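Long-range contact in integron cassette protein VCH_CASS2 (Vibrio cholerae, PDB 3GK6), which probably acts as an effector-binding module that accommodates cationic, drug-like compounds, though its role in the cell is not established: residues K70-G75 with C93-S98. Numbering follows the deposited sequence.
Sequences KSKVYG and CSDTLS
Cys93 presents its carbonyl O at the edge of the Tyr74 ring, near the ring plane, while Phe30 stacks on that ring, and Tyr156 also meets it with its plane about 25° from that of Tyr74. The carboxylate of Asp95 is the other flat group: Lys72 N donates a hydrogen bond to Asp95 OD1 at 2.9 Å, from 37° above the carboxylate plane, while the CB and CG methylenes of Lys72 lie against OD2. Asp95 reaches back this way because CG sits between its own backbone N and carbonyl carbon (chi1 57°). A water joins the two flat groups, bound to Tyr74 OH at 2.9 Å and donating to Asp95 OD2.

Lys72 O is gripped twice, in its carbonyl plane by Asp95 N at 3.2 Å and from above that plane by Ser94 OG at 2.8 Å. Farther out, Ser71 OG and Thr96 OG1 share a hydrogen bond of 2.6 Å, and Ser71 OG is also hydrogen-bonded to Thr68 N. Tyr74 and Cys93 form a hydrogen-bonded pair, with Tyr74 N to Cys93 O at 2.9 Å; Val73 and Ser94 form the adjoining non-hydrogen-bonded pair. One backbone bond, from Asp95 N to Lys72 O, together with side-chain hydroxyls and a carboxylate, thus carries the pairing past the open end of an antiparallel beta hairpin, strands 73-78 and 88-94, within a six-stranded barrel.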
ATOM      1  N   LYS A  70     -12.270   1.337  14.285  1.00 59.35           N
ATOM      2  CA  LYS A  70     -12.080   2.525  13.468  1.00 57.44           C
ATOM      3  C   LYS A  70     -10.674   2.580  12.867  1.00 50.17           C
ATOM      4  O   LYS A  70     -10.317   3.552  12.200  1.00 49.00           O
ATOM      5  CB  LYS A  70     -12.368   3.794  14.278  1.00 64.21           C
ATOM      6  CG  LYS A  70     -13.802   3.890  14.776  1.00 74.69           C
ATOM      7  CD  LYS A  70     -14.173   5.315  15.159  1.00 85.88           C
ATOM      8  CE  LYS A  70     -13.374   5.799  16.358  1.00 92.52           C
ATOM      9  NZ  LYS A  70     -13.893   7.094  16.881  1.00 96.37           N
ATOM     10  N   SER A  71      -9.876   1.546  13.118  1.00 40.38           N
ATOM     11  CA  SER A  71      -8.530   1.500  12.564  1.00 42.20           C
ATOM     12  C   SER A  71      -8.584   1.432  11.041  1.00 32.59           C
ATOM     13  O   SER A  71      -9.333   0.646  10.476  1.00 37.82           O
ATOM     14  CB  SER A  71      -7.753   0.293  13.104  1.00 36.67           C
ATOM     15  OG  SER A  71      -7.484   0.431  14.487  1.00 43.34           O
ATOM     16  N   LYS A  72      -7.791   2.266  10.382  1.00 36.27           N
ATOM     17  CA  LYS A  72      -7.609   2.140   8.943  1.00 32.02           C
ATOM     18  C   LYS A  72      -6.281   1.464   8.653  1.00 31.70           C
ATOM     19  O   LYS A  72      -5.251   1.806   9.242  1.00 30.28           O
ATOM     20  CB  LYS A  72      -7.674   3.503   8.265  1.00 27.16           C
ATOM     21  CG  LYS A  72      -9.040   4.160   8.414  1.00 33.80           C
ATOM     22  CD  LYS A  72      -9.145   5.457   7.633  1.00 38.74           C
ATOM     23  CE  LYS A  72     -10.546   6.039   7.765  1.00 46.56           C
ATOM     24  NZ  LYS A  72     -10.689   7.285   6.967  1.00 59.10           N
ATOM     25  N   VAL A  73      -6.310   0.507   7.732  1.00 27.32           N
ATOM     26  CA  VAL A  73      -5.131  -0.298   7.437  1.00 29.82           C
ATOM     27  C   VAL A  73      -4.609  -0.021   6.033  1.00 24.49           C
ATOM     28  O   VAL A  73      -5.385   0.098   5.086  1.00 24.04           O
ATOM     29  CB  VAL A  73      -5.428  -1.796   7.626  1.00 26.19           C
ATOM     30  CG1 VAL A  73      -4.197  -2.627   7.296  1.00 26.46           C
ATOM     31  CG2 VAL A  73      -5.879  -2.048   9.075  1.00 26.57           C
ATOM     32  N   TYR A  74      -3.290   0.087   5.921  1.00 20.50           N
ATOM     33  CA  TYR A  74      -2.638   0.513   4.690  1.00 21.78           C
ATOM     34  C   TYR A  74      -1.432  -0.346   4.379  1.00 23.99           C
ATOM     35  O   TYR A  74      -0.805  -0.920   5.285  1.00 23.78           O
ATOM     36  CB  TYR A  74      -2.109   1.942   4.833  1.00 22.60           C
ATOM     37  CG  TYR A  74      -3.155   2.981   5.112  1.00 23.44           C
ATOM     38  CD1 TYR A  74      -3.778   3.662   4.067  1.00 24.81           C
ATOM     39  CD2 TYR A  74      -3.503   3.307   6.418  1.00 23.43           C
ATOM     40  CE1 TYR A  74      -4.732   4.639   4.328  1.00 23.26           C
ATOM     41  CE2 TYR A  74      -4.455   4.281   6.688  1.00 23.51           C
ATOM     42  CZ  TYR A  74      -5.068   4.933   5.639  1.00 29.82           C
ATOM     43  OH  TYR A  74      -6.014   5.894   5.902  1.00 33.30           O
ATOM     44  N   GLY A  75      -1.105  -0.396   3.092  1.00 21.16           N
ATOM     45  CA  GLY A  75       0.178  -0.883   2.629  1.00 22.99           C
ATOM     46  C   GLY A  75       0.917   0.282   1.992  1.00 22.95           C
ATOM     47  O   GLY A  75       0.571   0.707   0.899  1.00 23.81           O
ATOM     48  N   CYS A  93       0.660  -1.263   7.896  1.00 25.22           N
ATOM     49  CA  CYS A  93       0.523  -0.291   8.965  1.00 28.69           C
ATOM     50  C   CYS A  93      -0.906   0.163   9.168  1.00 31.66           C
ATOM     51  O   CYS A  93      -1.798  -0.187   8.401  1.00 29.81           O
ATOM     52  CB  CYS A  93       1.418   0.915   8.668  1.00 33.44           C
ATOM     53  SG  CYS A  93       1.072   1.707   7.058  1.00 27.65           S
ATOM     54  N   SER A  94      -1.115   0.962  10.214  1.00 30.86           N
ATOM     55  CA  SER A  94      -2.437   1.470  10.526  1.00 27.98           C
ATOM     56  C   SER A  94      -2.320   2.811  11.235  1.00 32.01           C
ATOM     57  O   SER A  94      -1.310   3.123  11.870  1.00 32.45           O
ATOM     58  CB  SER A  94      -3.208   0.470  11.402  1.00 35.52           C
ATOM     59  OG  SER A  94      -4.486   0.963  11.771  1.00 35.22           O
ATOM     60  N   ASP A  95      -3.362   3.609  11.122  1.00 31.60           N
ATOM     61  CA  ASP A  95      -3.311   4.950  11.670  1.00 36.24           C
ATOM     62  C   ASP A  95      -3.373   4.976  13.203  1.00 44.40           C
ATOM     63  O   ASP A  95      -2.863   5.906  13.827  1.00 48.83           O
ATOM     64  CB  ASP A  95      -4.373   5.847  11.024  1.00 38.51           C
ATOM     65  CG  ASP A  95      -5.787   5.303  11.161  1.00 43.13           C
ATOM     66  OD1 ASP A  95      -5.982   4.159  11.628  1.00 36.97           O
ATOM     67  OD2 ASP A  95      -6.723   6.043  10.784  1.00 52.42           O
ATOM     68  N   THR A  96      -3.953   3.943  13.811  1.00 38.11           N
ATOM     69  CA  THR A  96      -4.154   3.950  15.261  1.00 47.06           C
ATOM     70  C   THR A  96      -3.008   3.308  16.046  1.00 54.92           C
ATOM     71  O   THR A  96      -2.906   3.486  17.254  1.00 59.38           O
ATOM     72  CB  THR A  96      -5.477   3.272  15.670  1.00 45.11           C
ATOM     73  OG1 THR A  96      -5.436   1.884  15.321  1.00 41.22           O
ATOM     74  CG2 THR A  96      -6.663   3.947  14.983  1.00 44.17           C
ATOM     75  N   LEU A  97      -2.153   2.556  15.366  1.00 44.79           N
ATOM     76  CA  LEU A  97      -0.988   1.987  16.028  1.00 46.34           C
ATOM     77  C   LEU A  97       0.001   3.092  16.366  1.00 42.55           C
ATOM     78  O   LEU A  97      -0.044   4.167  15.774  1.00 44.93           O
ATOM     79  CB  LEU A  97      -0.330   0.937  15.133  1.00 42.97           C
ATOM     80  CG  LEU A  97      -1.202  -0.289  14.880  1.00 41.51           C
ATOM     81  CD1 LEU A  97      -0.594  -1.144  13.778  1.00 34.57           C
ATOM     82  CD2 LEU A  97      -1.388  -1.105  16.169  1.00 44.68           C
ATOM     83  N   SER A  98       0.875   2.831  17.336  1.00 46.47           N
ATOM     84  CA  SER A  98       1.953   3.751  17.691  1.00 58.03           C
ATOM     85  C   SER A  98       3.222   2.950  17.986  1.00 57.46           C
ATOM     86  O   SER A  98       3.141   1.825  18.475  1.00 57.23           O
ATOM     87  CB  SER A  98       1.561   4.626  18.894  1.00 59.53           C
ATOM     88  OG  SER A  98       1.058   3.850  19.966  1.00 58.18           O
TER
HETATM   89  O   HOH W   1      -5.490   7.581   8.247  1.00 44.64           O